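Local structure of Cag-Z (Helicobacter pylori, 1S2X) at residues Arg29-Val34 against Ser131-Ser136; Asp36-Asn41 against Gln60-Asn65; Asp48-Asp51 against Arg57-Gln60; Leu138-Leu143 against Asn150-Ala155. The protein is of unknown function but is encoded in the cag pathogenicity island of Helicobacter pylori, which specifies a type IV secretion system. The protein carries 1 engineered substitution. One frame throughout, in Å; residues are numbered along the deposited sequence.

All four contacts belong to an all-helical chain, and differ mainly in burial and polarity. Contacts 2 and 4 are buried; contacts 1 and 3 are partly exposed. The centre of contact 1 is about 10 Å from the centre of the chain, that of contact 3 about 28 Å. Helix 31-43 serves contacts 1 and 2, helix 52-68 serves contacts 2 and 3, and helix 149-158 enters in contact 4. Apolar side chains carry contacts 1, 2 and 4, led by a leucine, a phenylalanine and a selenomethionine in turn, whereas contact 3 turns on an arginine. Contacts 2 and 4 touch through a probable hydrogen bond between Q40 NE2 and Y142 OH, contacts 3 and 4 by packing of V59 on A155.

Contact 1 of 4, residues Arg29-Val34 against Ser131-Ser136; sequences RNANEV and SDLVAS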
loop_
_atom_site.group_PDB
_atom_site.type_symbol
_atom_site.label_atom_id
_atom_site.label_comp_id
_atom_site.label_asym_id
_atom_site.label_seq_id
_atom_site.Cartn_x
_atom_site.Cartn_y
_atom_site.Cartn_z
ATOM N N ARG A 29 -10.542 1.634 7.441
ATOM C CA ARG A 29 -11.335 2.576 8.224
ATOM C C ARG A 29 -10.545 3.128 9.406
ATOM O O ARG A 29 -10.090 2.356 10.245
ATOM C CB ARG A 29 -12.623 1.908 8.718
ATOM C CG ARG A 29 -13.717 1.874 7.650
ATOM C CD ARG A 29 -14.898 1.024 8.100
ATOM N NE ARG A 29 -16.163 1.626 7.677
ATOM C CZ ARG A 29 -17.231 1.767 8.458
ATOM N NH1 ARG A 29 -18.343 2.330 7.999
ATOM N NH2 ARG A 29 -17.180 1.322 9.702
ATOM N N ASN A 30 -10.393 4.443 9.432
ATOM C CA ASN A 30 -9.789 5.176 10.528
ATOM C C ASN A 30 -8.284 4.961 10.649
ATOM O O ASN A 30 -7.707 5.285 11.691
ATOM C CB ASN A 30 -10.470 4.776 11.849
ATOM C CG ASN A 30 -11.660 5.679 12.127
ATOM O OD1 ASN A 30 -11.795 6.216 13.227
ATOM N ND2 ASN A 30 -12.522 5.856 11.129
ATOM N N ALA A 31 -7.650 4.430 9.613
ATOM C CA ALA A 31 -6.218 4.137 9.664
ATOM C C ALA A 31 -5.385 5.348 10.060
ATOM O O ALA A 31 -4.477 5.258 10.888
ATOM C CB ALA A 31 -5.749 3.626 8.318
ATOM N N ASN A 32 -5.646 6.518 9.477
ATOM C CA ASN A 32 -4.834 7.670 9.888
ATOM C C ASN A 32 -5.115 8.094 11.322
ATOM O O ASN A 32 -4.176 8.475 12.024
ATOM C CB ASN A 32 -5.045 8.851 8.926
ATOM C CG ASN A 32 -4.723 8.421 7.499
ATOM O OD1 ASN A 32 -5.572 7.828 6.829
ATOM N ND2 ASN A 32 -3.501 8.702 7.055
ATOM N N GLU A 33 -6.355 8.043 11.808
ATOM C CA GLU A 33 -6.615 8.461 13.179
ATOM C C GLU A 33 -6.013 7.495 14.186
ATOM O O GLU A 33 -5.588 7.895 15.274
ATOM C CB GLU A 33 -8.130 8.563 13.431
ATOM C CG GLU A 33 -8.771 9.678 12.602
ATOM C CD GLU A 33 -9.446 9.209 11.330
ATOM O OE1 GLU A 33 -10.480 9.800 10.939
ATOM O OE2 GLU A 33 -8.978 8.245 10.681
ATOM N N VAL A 34 -6.000 6.220 13.796
ATOM C CA VAL A 34 -5.397 5.203 14.663
ATOM C C VAL A 34 -3.892 5.432 14.789
ATOM O O VAL A 34 -3.336 5.390 15.894
ATOM C CB VAL A 34 -5.652 3.783 14.128
ATOM C CG1 VAL A 34 -4.591 2.808 14.617
ATOM C CG2 VAL A 34 -7.035 3.309 14.543
ATOM N N SER A 131 2.091 2.202 1.862
ATOM C CA SER A 131 3.498 2.157 2.237
ATOM C C SER A 131 3.917 3.388 3.052
ATOM O O SER A 131 4.593 3.257 4.077
ATOM C CB SER A 131 4.388 2.050 1.005
ATOM O OG SER A 131 5.736 1.965 1.439
ATOM N N ASP A 132 3.519 4.571 2.614
ATOM C CA ASP A 132 3.760 5.814 3.341
ATOM C C ASP A 132 3.127 5.787 4.725
ATOM O O ASP A 132 3.724 6.200 5.717
ATOM C CB ASP A 132 3.208 6.996 2.538
ATOM C CG ASP A 132 4.060 7.392 1.354
ATOM O OD1 ASP A 132 3.581 8.186 0.519
ATOM O OD2 ASP A 132 5.211 6.934 1.233
ATOM N N LEU A 133 1.898 5.290 4.858
ATOM C CA LEU A 133 1.297 5.220 6.183
ATOM C C LEU A 133 2.071 4.299 7.115
ATOM O O LEU A 133 2.280 4.597 8.289
ATOM C CB LEU A 133 -0.155 4.747 6.060
ATOM C CG LEU A 133 -0.927 4.466 7.352
ATOM C CD1 LEU A 133 -1.293 5.751 8.076
ATOM C CD2 LEU A 133 -2.180 3.650 7.022
ATOM N N VAL A 134 2.512 3.145 6.615
ATOM C CA VAL A 134 3.165 2.213 7.535
ATOM C C VAL A 134 4.516 2.762 7.983
ATOM O O VAL A 134 4.896 2.611 9.144
ATOM C CB VAL A 134 3.322 0.827 6.896
ATOM C CG1 VAL A 134 4.201 -0.073 7.755
ATOM C CG2 VAL A 134 1.945 0.191 6.717
ATOM N N ALA A 135 5.195 3.405 7.039
ATOM C CA ALA A 135 6.458 4.039 7.324
ATOM C C ALA A 135 6.286 5.136 8.382
ATOM O O ALA A 135 7.203 5.357 9.178
ATOM C CB ALA A 135 7.082 4.627 6.067
ATOM N N SER A 136 5.150 5.828 8.405
ATOM C CA SER A 136 4.959 6.884 9.399
ATOM C C SER A 136 4.799 6.396 10.826
ATOM O O SER A 136 4.693 7.267 11.700
ATOM C CB SER A 136 3.714 7.714 9.021
ATOM O OG SER A 136 2.565 7.041 9.521
#
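N32 and L133 mark the nearest backbone approach of the two segments, 7.6 Å between their CA atoms, with A31 beside them in the first turn of helix 31-43. L133 lies in the last turn of helix 105-135, so the start of one helix meets the end of another. A31 points its CB at the partner helix, and so does L133. With CG anti to the backbone N (chi1 174°), the leucine reaches across and divides its two methyls between two neighbours: CD2 meets A31 CB at 3.8 Å, while CD1 meets N32 ND2, also at 3.8 Å. The second is a van der Waals touch between an amide nitrogen and a methyl, and the N32 and L133 side chains pass each other at a slant.

On the leucine's own segment, S136 OG donates a hydrogen bond of 2.8 Å to L133 O. It reaches this oxygen at a C=O...O angle of 131°, tilted 22° from the carbonyl plane, just where the helix ends. Y76 of helix 74-101 packs on both A31 and L133. One leucine thus meets an alanine methyl and an amide nitrogen by van der Waals contact, without directional bonds between them; a polar tie lies close by, where S136 O accepts a hydrogen bond from R35 NH2 of helix 31-43.

Contact 2 of 4, residues Asp36-Asn41 against Gln60-Asn65; sequences DKFIQN and QELRIN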
loop_
_atom_site.group_PDB
_atom_site.type_symbol
_atom_site.label_atom_id
_atom_site.label_comp_id
_atom_site.label_asym_id
_atom_site.label_seq_id
_atom_site.Cartn_x
_atom_site.Cartn_y
_atom_site.Cartn_z
ATOM N N ASP A 36 -2.267 8.241 14.187
ATOM C CA ASP A 36 -2.023 9.522 14.838
ATOM C C ASP A 36 -2.124 9.376 16.347
ATOM O O ASP A 36 -1.309 9.834 17.126
ATOM C CB ASP A 36 -3.005 10.584 14.320
ATOM C CG ASP A 36 -2.569 11.117 12.968
ATOM O OD1 ASP A 36 -3.358 11.797 12.281
ATOM O OD2 ASP A 36 -1.408 10.851 12.585
ATOM N N LYS A 37 -3.172 8.703 16.795
ATOM C CA LYS A 37 -3.403 8.544 18.223
ATOM C C LYS A 37 -2.372 7.640 18.859
ATOM O O LYS A 37 -1.894 7.907 19.963
ATOM C CB LYS A 37 -4.820 7.980 18.428
ATOM C CG LYS A 37 -5.584 8.707 19.530
ATOM C CD LYS A 37 -6.646 7.795 20.127
ATOM C CE LYS A 37 -6.024 6.793 21.085
ATOM N NZ LYS A 37 -6.878 6.577 22.288
ATOM N N PHE A 38 -2.010 6.556 18.154
ATOM C CA PHE A 38 -0.979 5.679 18.731
ATOM C C PHE A 38 0.312 6.465 18.872
ATOM O O PHE A 38 0.985 6.421 19.893
ATOM C CB PHE A 38 -0.780 4.419 17.884
ATOM C CG PHE A 38 0.322 3.502 18.416
ATOM C CD1 PHE A 38 1.564 3.467 17.800
ATOM C CD2 PHE A 38 0.096 2.699 19.518
ATOM C CE1 PHE A 38 2.586 2.653 18.272
ATOM C CE2 PHE A 38 1.117 1.903 20.020
ATOM C CZ PHE A 38 2.359 1.902 19.417
ATOM N N ILE A 39 0.672 7.196 17.814
ATOM C CA ILE A 39 1.932 7.940 17.849
ATOM C C ILE A 39 1.968 8.911 19.013
ATOM O O ILE A 39 2.884 8.965 19.842
ATOM C CB ILE A 39 2.102 8.724 16.536
ATOM C CG1 ILE A 39 2.457 7.819 15.352
ATOM C CG2 ILE A 39 3.102 9.846 16.740
ATOM C CD1 ILE A 39 3.502 6.799 15.735
ATOM N N GLN A 40 0.901 9.705 19.094
ATOM C CA GLN A 40 0.787 10.656 20.198
ATOM C C GLN A 40 0.853 10.004 21.560
ATOM O O GLN A 40 1.382 10.574 22.512
ATOM C CB GLN A 40 -0.540 11.439 20.048
ATOM C CG GLN A 40 -0.403 12.483 18.937
ATOM C CD GLN A 40 0.776 13.415 19.142
ATOM O OE1 GLN A 40 0.935 14.043 20.196
ATOM N NE2 GLN A 40 1.635 13.539 18.131
ATOM N N ASN A 41 0.328 8.803 21.738
ATOM C CA ASN A 41 0.348 8.232 23.078
ATOM C C ASN A 41 1.577 7.390 23.345
ATOM O O ASN A 41 1.869 7.106 24.513
ATOM C CB ASN A 41 -0.918 7.391 23.304
ATOM C CG ASN A 41 -2.138 8.246 23.602
ATOM O OD1 ASN A 41 -3.282 7.799 23.512
ATOM N ND2 ASN A 41 -1.903 9.506 23.957
ATOM N N GLN A 60 12.439 -0.532 20.777
ATOM C CA GLN A 60 11.921 -1.790 21.293
ATOM C C GLN A 60 10.647 -1.654 22.122
ATOM O O GLN A 60 9.641 -2.335 21.943
ATOM C CB GLN A 60 12.951 -2.460 22.228
ATOM C CG GLN A 60 14.132 -3.074 21.501
ATOM C CD GLN A 60 14.830 -4.088 22.396
ATOM O OE1 GLN A 60 14.251 -4.640 23.331
ATOM N NE2 GLN A 60 16.084 -4.328 22.069
ATOM N N GLU A 61 10.636 -0.755 23.103
ATOM C CA GLU A 61 9.426 -0.570 23.914
ATOM C C GLU A 61 8.247 -0.107 23.081
ATOM O O GLU A 61 7.087 -0.442 23.328
ATOM C CB GLU A 61 9.719 0.430 25.040
ATOM C CG GLU A 61 8.692 0.463 26.156
ATOM C CD GLU A 61 8.387 -0.927 26.686
ATOM O OE1 GLU A 61 9.321 -1.605 27.165
ATOM O OE2 GLU A 61 7.220 -1.358 26.609
ATOM N N LEU A 62 8.521 0.712 22.064
ATOM C CA LEU A 62 7.482 1.128 21.135
ATOM C C LEU A 62 6.893 -0.073 20.402
ATOM O O LEU A 62 5.678 -0.133 20.225
ATOM C CB LEU A 62 8.009 2.144 20.103
ATOM C CG LEU A 62 6.978 2.719 19.137
ATOM C CD1 LEU A 62 5.836 3.404 19.879
ATOM C CD2 LEU A 62 7.630 3.702 18.176
ATOM N N ARG A 63 7.755 -0.984 19.968
ATOM C CA ARG A 63 7.261 -2.179 19.295
ATOM C C ARG A 63 6.434 -3.021 20.264
ATOM O O ARG A 63 5.443 -3.640 19.902
ATOM C CB ARG A 63 8.381 -3.066 18.749
ATOM C CG ARG A 63 7.913 -4.381 18.104
ATOM C CD ARG A 63 7.120 -4.167 16.839
ATOM N NE ARG A 63 6.544 -5.323 16.174
ATOM C CZ ARG A 63 7.142 -6.017 15.207
ATOM N NH1 ARG A 63 8.357 -5.671 14.801
ATOM N NH2 ARG A 63 6.581 -7.066 14.620
ATOM N N ILE A 64 6.896 -3.070 21.501
ATOM C CA ILE A 64 6.142 -3.873 22.480
ATOM C C ILE A 64 4.801 -3.187 22.693
ATOM O O ILE A 64 3.770 -3.866 22.759
ATOM C CB ILE A 64 6.923 -4.100 23.778
ATOM C CG1 ILE A 64 8.091 -5.089 23.645
ATOM C CG2 ILE A 64 6.011 -4.562 24.913
ATOM C CD1 ILE A 64 9.088 -5.020 24.780
ATOM N N ASN A 65 4.781 -1.852 22.766
ATOM C CA ASN A 65 3.485 -1.169 22.913
ATOM C C ASN A 65 2.622 -1.362 21.677
ATOM O O ASN A 65 1.394 -1.475 21.742
ATOM C CB ASN A 65 3.686 0.324 23.224
ATOM C CG ASN A 65 4.030 0.453 24.699
ATOM O OD1 ASN A 65 3.480 -0.339 25.457
ATOM N ND2 ASN A 65 4.899 1.361 25.107
#
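F38 faces L62 and N65, and carries almost all of the meeting between helix 31-43 and helix 52-68. F38 CA lies 9.2 Å from N65 CA, a separation that a phenyl group can span. The ring does so because CG stands anti to the backbone N (chi1 178°), sending the aromatic end into the gap. There CE1 comes within 3.7 Å of L62 CD1, and CZ reaches the same methyl at 3.8 Å. The methyl lies obliquely to the ring, and L62 presents it with its own CG anti to the backbone N (chi1 -176°). N65 points its CB at the first helix, and N65 CB lies 4.3 Å from F38 CZ. Backbone oxygens also approach the far end of the phenyl. L62 O sits in the ring plane at its edge, 4.0 Å from F38 CZ, and N65 O is 3.8 Å from F38 CE2 in an oblique position. Y42, one turn on, brings its ring against F38 with the planes about 35° apart, and Y137 covers the phenylalanine from a loop.

I39, next in sequence, turns its CB from helix 52-68 and packs on Y142 instead. Q40 follows, its NE2 hydrogen-bonded to Y142 OH. Over 39-41 the helix takes a wider pi-type turn. L62 is further enclosed by L46, A43 and L159. The in-plane L62 O is probably mildly favourable to the ring edge, but the contact rests chiefly on dispersion between the phenyl group, the leucine methyl and N65 CB, in a buried interhelical seam.

Contact 3 of 4, residues Asp48-Asp51 against Arg57-Gln60; sequences DSND and RRVQ
R58 lies across S49 and D48, closing the loop that leads into helix 52-68 back onto the second turn of that helix. The loop ends in an N-cap: D51 OD2 bonds to D54 N and, weakly, to Q53 N. S49 and R58 mark the nearest backbone approach, their CA atoms 7.3 Å apart.

From CB, which points at the loop, the arginine runs out in an extended chain, chi2 -170° and chi3 -167°, and L46 packs against it. CD is the first atom to touch the loop, 3.6 Å from S49 OG; that hydroxyl has its own hydrogen bond with L46 O. At NE the chain passes S49 CA at 3.8 Å, but the polar partner of NE is D54 OD2, in a salt bridge within the same helix. D54 OD2 also accepts the backbone N of N50, so one carboxylate oxygen joins loop and arginine.

The guanidinium then lies flat against the loop backbone. S49 CA sits over the centre of one face, and on that same face D48 O stands 3.1 Å above the plane, displaced toward the rim. R58 CZ and R58 NH1 each lie 3.6 Å from D48 O. NH1 also makes a weak hydrogen bond to S45 O. D48 OD1 stays 5.1 Å from R58 NH1, so any attraction there is long-range. At the other tip, N50 OD1 lies obliquely, 4.2 Å from R58 NH2. Although D48 O is 3.4 Å from R58 NH2, it approaches from above the plane, at an angle too poor for a hydrogen bond.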
loop_
_atom_site.group_PDB
_atom_site.type_symbol
_atom_site.label_atom_id
_atom_site.label_comp_id
_atom_site.label_asym_id
_atom_site.label_seq_id
_atom_site.Cartn_x
_atom_site.Cartn_y
_atom_site.Cartn_z
ATOM N N ASP A 48 12.948 12.380 23.194
ATOM C CA ASP A 48 13.822 12.645 24.338
ATOM C C ASP A 48 14.832 11.529 24.556
ATOM O O ASP A 48 15.348 11.401 25.673
ATOM C CB ASP A 48 13.005 12.863 25.614
ATOM C CG ASP A 48 11.973 13.964 25.455
ATOM O OD1 ASP A 48 10.853 13.808 25.981
ATOM O OD2 ASP A 48 12.276 14.984 24.802
ATOM N N SER A 49 15.125 10.717 23.531
ATOM C CA SER A 49 16.113 9.657 23.752
ATOM C C SER A 49 17.461 10.254 24.160
ATOM O O SER A 49 17.917 11.249 23.587
ATOM C CB SER A 49 16.257 8.782 22.506
ATOM O OG SER A 49 14.996 8.321 22.039
ATOM N N ASN A 50 18.148 9.668 25.136
ATOM C CA ASN A 50 19.438 10.228 25.544
ATOM C C ASN A 50 20.563 10.000 24.552
ATOM O O ASN A 50 21.468 10.833 24.458
ATOM C CB ASN A 50 19.876 9.602 26.879
ATOM C CG ASN A 50 18.893 9.947 27.977
ATOM O OD1 ASN A 50 18.598 9.111 28.828
ATOM N ND2 ASN A 50 18.397 11.179 27.947
ATOM N N ASP A 51 20.549 8.879 23.838
ATOM C CA ASP A 51 21.680 8.467 23.015
ATOM C C ASP A 51 21.252 7.370 22.049
ATOM O O ASP A 51 20.164 6.829 22.245
ATOM C CB ASP A 51 22.813 7.986 23.936
ATOM C CG ASP A 51 22.336 6.844 24.814
ATOM O OD1 ASP A 51 22.102 7.084 26.014
ATOM O OD2 ASP A 51 22.187 5.721 24.293
ATOM N N ARG A 57 16.452 1.307 22.515
ATOM C CA ARG A 57 15.745 0.736 23.645
ATOM C C ARG A 57 14.308 1.262 23.659
ATOM O O ARG A 57 13.363 0.537 23.943
ATOM C CB ARG A 57 16.404 1.105 24.969
ATOM C CG ARG A 57 15.651 0.528 26.161
ATOM C CD ARG A 57 16.297 -0.810 26.540
ATOM N NE ARG A 57 17.755 -0.704 26.508
ATOM C CZ ARG A 57 18.492 -0.183 27.480
ATOM N NH1 ARG A 57 17.943 0.284 28.589
ATOM N NH2 ARG A 57 19.815 -0.135 27.348
ATOM N N ARG A 58 14.158 2.550 23.348
ATOM C CA ARG A 58 12.814 3.124 23.338
ATOM C C ARG A 58 12.056 2.640 22.120
ATOM O O ARG A 58 10.832 2.544 22.118
ATOM C CB ARG A 58 12.919 4.647 23.354
ATOM C CG ARG A 58 13.458 5.183 24.678
ATOM C CD ARG A 58 13.315 6.695 24.769
ATOM N NE ARG A 58 14.098 7.235 25.881
ATOM C CZ ARG A 58 13.782 8.333 26.554
ATOM N NH1 ARG A 58 12.693 9.030 26.253
ATOM N NH2 ARG A 58 14.581 8.717 27.544
ATOM N N VAL A 59 12.791 2.321 21.057
ATOM C CA VAL A 59 12.141 1.758 19.863
ATOM C C VAL A 59 11.670 0.331 20.134
ATOM O O VAL A 59 10.542 -0.028 19.781
ATOM C CB VAL A 59 13.081 1.795 18.651
ATOM C CG1 VAL A 59 12.492 0.981 17.496
ATOM C CG2 VAL A 59 13.352 3.225 18.208
ATOM N N GLN A 60 12.439 -0.532 20.777
ATOM C CA GLN A 60 11.921 -1.790 21.293
ATOM C C GLN A 60 10.647 -1.654 22.122
ATOM O O GLN A 60 9.641 -2.335 21.943
ATOM C CB GLN A 60 12.951 -2.460 22.228
ATOM C CG GLN A 60 14.132 -3.074 21.501
ATOM C CD GLN A 60 14.830 -4.088 22.396
ATOM O OE1 GLN A 60 14.251 -4.640 23.331
ATOM N NE2 GLN A 60 16.084 -4.328 22.069
#

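Contact 4 of 4, residues Leu138-Leu143 against Asn150-Ala155; sequences LPREYL and NMMGVA
L138 and A155 form the tight end of this contact, where the loop after helix 105-135 lies on helix 149-158. The leucine places CG anti to its own nitrogen (chi1 179°) and rests CD2 on A155 CB at 3.8 Å, with CD1 on the same carbon at 4.1 Å. CD2 also lies 4.0 Å from M152 O and close to M152 CG, so this methyl settles against one turn of the helix. L159 backs L138, and V59 of helix 52-68 packs on A155.

Selenomethionine M152 extends the contact toward solvent. Its chain bends at the last torsion (chi3 61°), and the selenium meets L143 CD2 at 4.1 Å, the two side chains crossing at about a right angle. Beyond it lies the loose side: R140 is exposed and poorly ordered, yet sets one guanidinium face over the selenium, with NH2 3.9 Å from SE. Crossing M152 nearly perpendicularly, it touches without a hydrogen bond.

The gradient runs from enclosed methyls to a poorly ordered charged group. Cohesion therefore comes mainly from L138 packing on A155 together with M152, and the polarisable selenium probably adds a modest attraction to the cationic face above it.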
loop_
_atom_site.group_PDB
_atom_site.type_symbol
_atom_site.label_atom_id
_atom_site.label_comp_id
_atom_site.label_asym_id
_atom_site.label_seq_id
_atom_site.Cartn_x
_atom_site.Cartn_y
_atom_site.Cartn_z
ATOM N N LEU A 138 7.177 5.109 12.430
ATOM C CA LEU A 138 8.417 5.673 12.958
ATOM C C LEU A 138 8.303 7.169 12.655
ATOM O O LEU A 138 8.630 7.602 11.550
ATOM C CB LEU A 138 9.675 5.078 12.338
ATOM C CG LEU A 138 11.011 5.666 12.848
ATOM C CD1 LEU A 138 11.142 5.431 14.347
ATOM C CD2 LEU A 138 12.200 5.101 12.084
ATOM N N PRO A 139 7.763 7.937 13.593
ATOM C CA PRO A 139 7.325 9.291 13.243
ATOM C C PRO A 139 8.551 10.186 13.105
ATOM O O PRO A 139 9.315 10.399 14.038
ATOM C CB PRO A 139 6.456 9.690 14.432
ATOM C CG PRO A 139 7.017 8.911 15.584
ATOM C CD PRO A 139 7.530 7.622 15.005
ATOM N N ARG A 140 8.753 10.720 11.913
ATOM C CA ARG A 140 9.920 11.569 11.685
ATOM C C ARG A 140 9.938 12.745 12.647
ATOM O O ARG A 140 11.004 13.239 13.017
ATOM C CB ARG A 140 9.932 12.099 10.254
ATOM C CG ARG A 140 11.242 11.920 9.511
ATOM C CD ARG A 140 12.457 12.318 10.339
ATOM N NE ARG A 140 13.709 12.109 9.613
ATOM C CZ ARG A 140 14.919 12.504 9.981
ATOM N NH1 ARG A 140 15.123 13.167 11.113
ATOM N NH2 ARG A 140 15.956 12.238 9.206
ATOM N N GLU A 141 8.765 13.219 13.069
ATOM C CA GLU A 141 8.829 14.442 13.873
ATOM C C GLU A 141 9.255 14.204 15.319
ATOM O O GLU A 141 9.441 15.224 15.997
ATOM C CB GLU A 141 7.474 15.148 13.807
ATOM C CG GLU A 141 6.362 14.463 14.578
ATOM C CD GLU A 141 5.527 13.520 13.737
ATOM O OE1 GLU A 141 4.384 13.224 14.148
ATOM O OE2 GLU A 141 6.000 13.062 12.670
ATOM N N TYR A 142 9.434 12.979 15.802
ATOM C CA TYR A 142 9.820 12.645 17.169
ATOM C C TYR A 142 11.174 11.947 17.222
ATOM O O TYR A 142 11.577 11.398 18.254
ATOM C CB TYR A 142 8.740 11.789 17.877
ATOM C CG TYR A 142 7.452 12.598 17.915
ATOM C CD1 TYR A 142 7.441 13.801 18.624
ATOM C CD2 TYR A 142 6.294 12.208 17.266
ATOM C CE1 TYR A 142 6.305 14.588 18.693
ATOM C CE2 TYR A 142 5.152 12.993 17.326
ATOM C CZ TYR A 142 5.160 14.181 18.040
ATOM O OH TYR A 142 4.035 14.972 18.113
ATOM N N LEU A 143 11.883 11.972 16.109
ATOM C CA LEU A 143 13.217 11.385 16.005
ATOM C C LEU A 143 14.273 12.305 16.614
ATOM O O LEU A 143 14.344 13.462 16.187
ATOM C CB LEU A 143 13.584 11.139 14.545
ATOM C CG LEU A 143 13.224 9.799 13.893
ATOM C CD1 LEU A 143 12.009 9.164 14.531
ATOM C CD2 LEU A 143 13.000 9.995 12.400
ATOM N N ASN A 150 21.167 5.119 9.461
ATOM C CA ASN A 150 21.433 3.716 9.776
ATOM C C ASN A 150 20.590 3.287 10.978
ATOM O O ASN A 150 19.939 2.247 10.915
ATOM C CB ASN A 150 22.913 3.492 10.039
ATOM C CG ASN A 150 23.303 2.034 10.201
ATOM O OD1 ASN A 150 23.190 1.214 9.289
ATOM N ND2 ASN A 150 23.791 1.705 11.398
HETATM N N MSE A 151 20.615 4.081 12.034
HETATM C CA MSE A 151 19.779 3.819 13.201
HETATM C C MSE A 151 18.308 3.903 12.782
HETATM O O MSE A 151 17.506 3.169 13.353
HETATM C CB MSE A 151 20.079 4.753 14.363
HETATM C CG MSE A 151 21.363 4.508 15.124
HETATM SE SE MSE A 151 21.572 2.851 15.822
HETATM C CE MSE A 151 22.101 3.226 17.468
HETATM N N MSE A 152 17.930 4.737 11.808
HETATM C CA MSE A 152 16.531 4.698 11.365
HETATM C C MSE A 152 16.252 3.329 10.745
HETATM O O MSE A 152 15.193 2.739 10.966
HETATM C CB MSE A 152 16.180 5.792 10.369
HETATM C CG MSE A 152 15.757 7.121 10.981
HETATM SE SE MSE A 152 15.673 8.433 9.721
HETATM C CE MSE A 152 14.425 7.702 8.663
ATOM N N GLY A 153 17.225 2.826 9.994
ATOM C CA GLY A 153 17.113 1.516 9.364
ATOM C C GLY A 153 16.790 0.439 10.380
ATOM O O GLY A 153 15.834 -0.337 10.229
ATOM N N VAL A 154 17.585 0.401 11.451
ATOM C CA VAL A 154 17.345 -0.580 12.510
ATOM C C VAL A 154 15.987 -0.408 13.177
ATOM O O VAL A 154 15.317 -1.404 13.473
ATOM C CB VAL A 154 18.485 -0.474 13.544
ATOM C CG1 VAL A 154 18.284 -1.434 14.701
ATOM C CG2 VAL A 154 19.814 -0.736 12.838
ATOM N N ALA A 155 15.568 0.830 13.433
ATOM C CA ALA A 155 14.274 1.144 14.036
ATOM C C ALA A 155 13.185 0.649 13.089
ATOM O O ALA A 155 12.202 0.068 13.530
ATOM C CB ALA A 155 14.089 2.623 14.331
#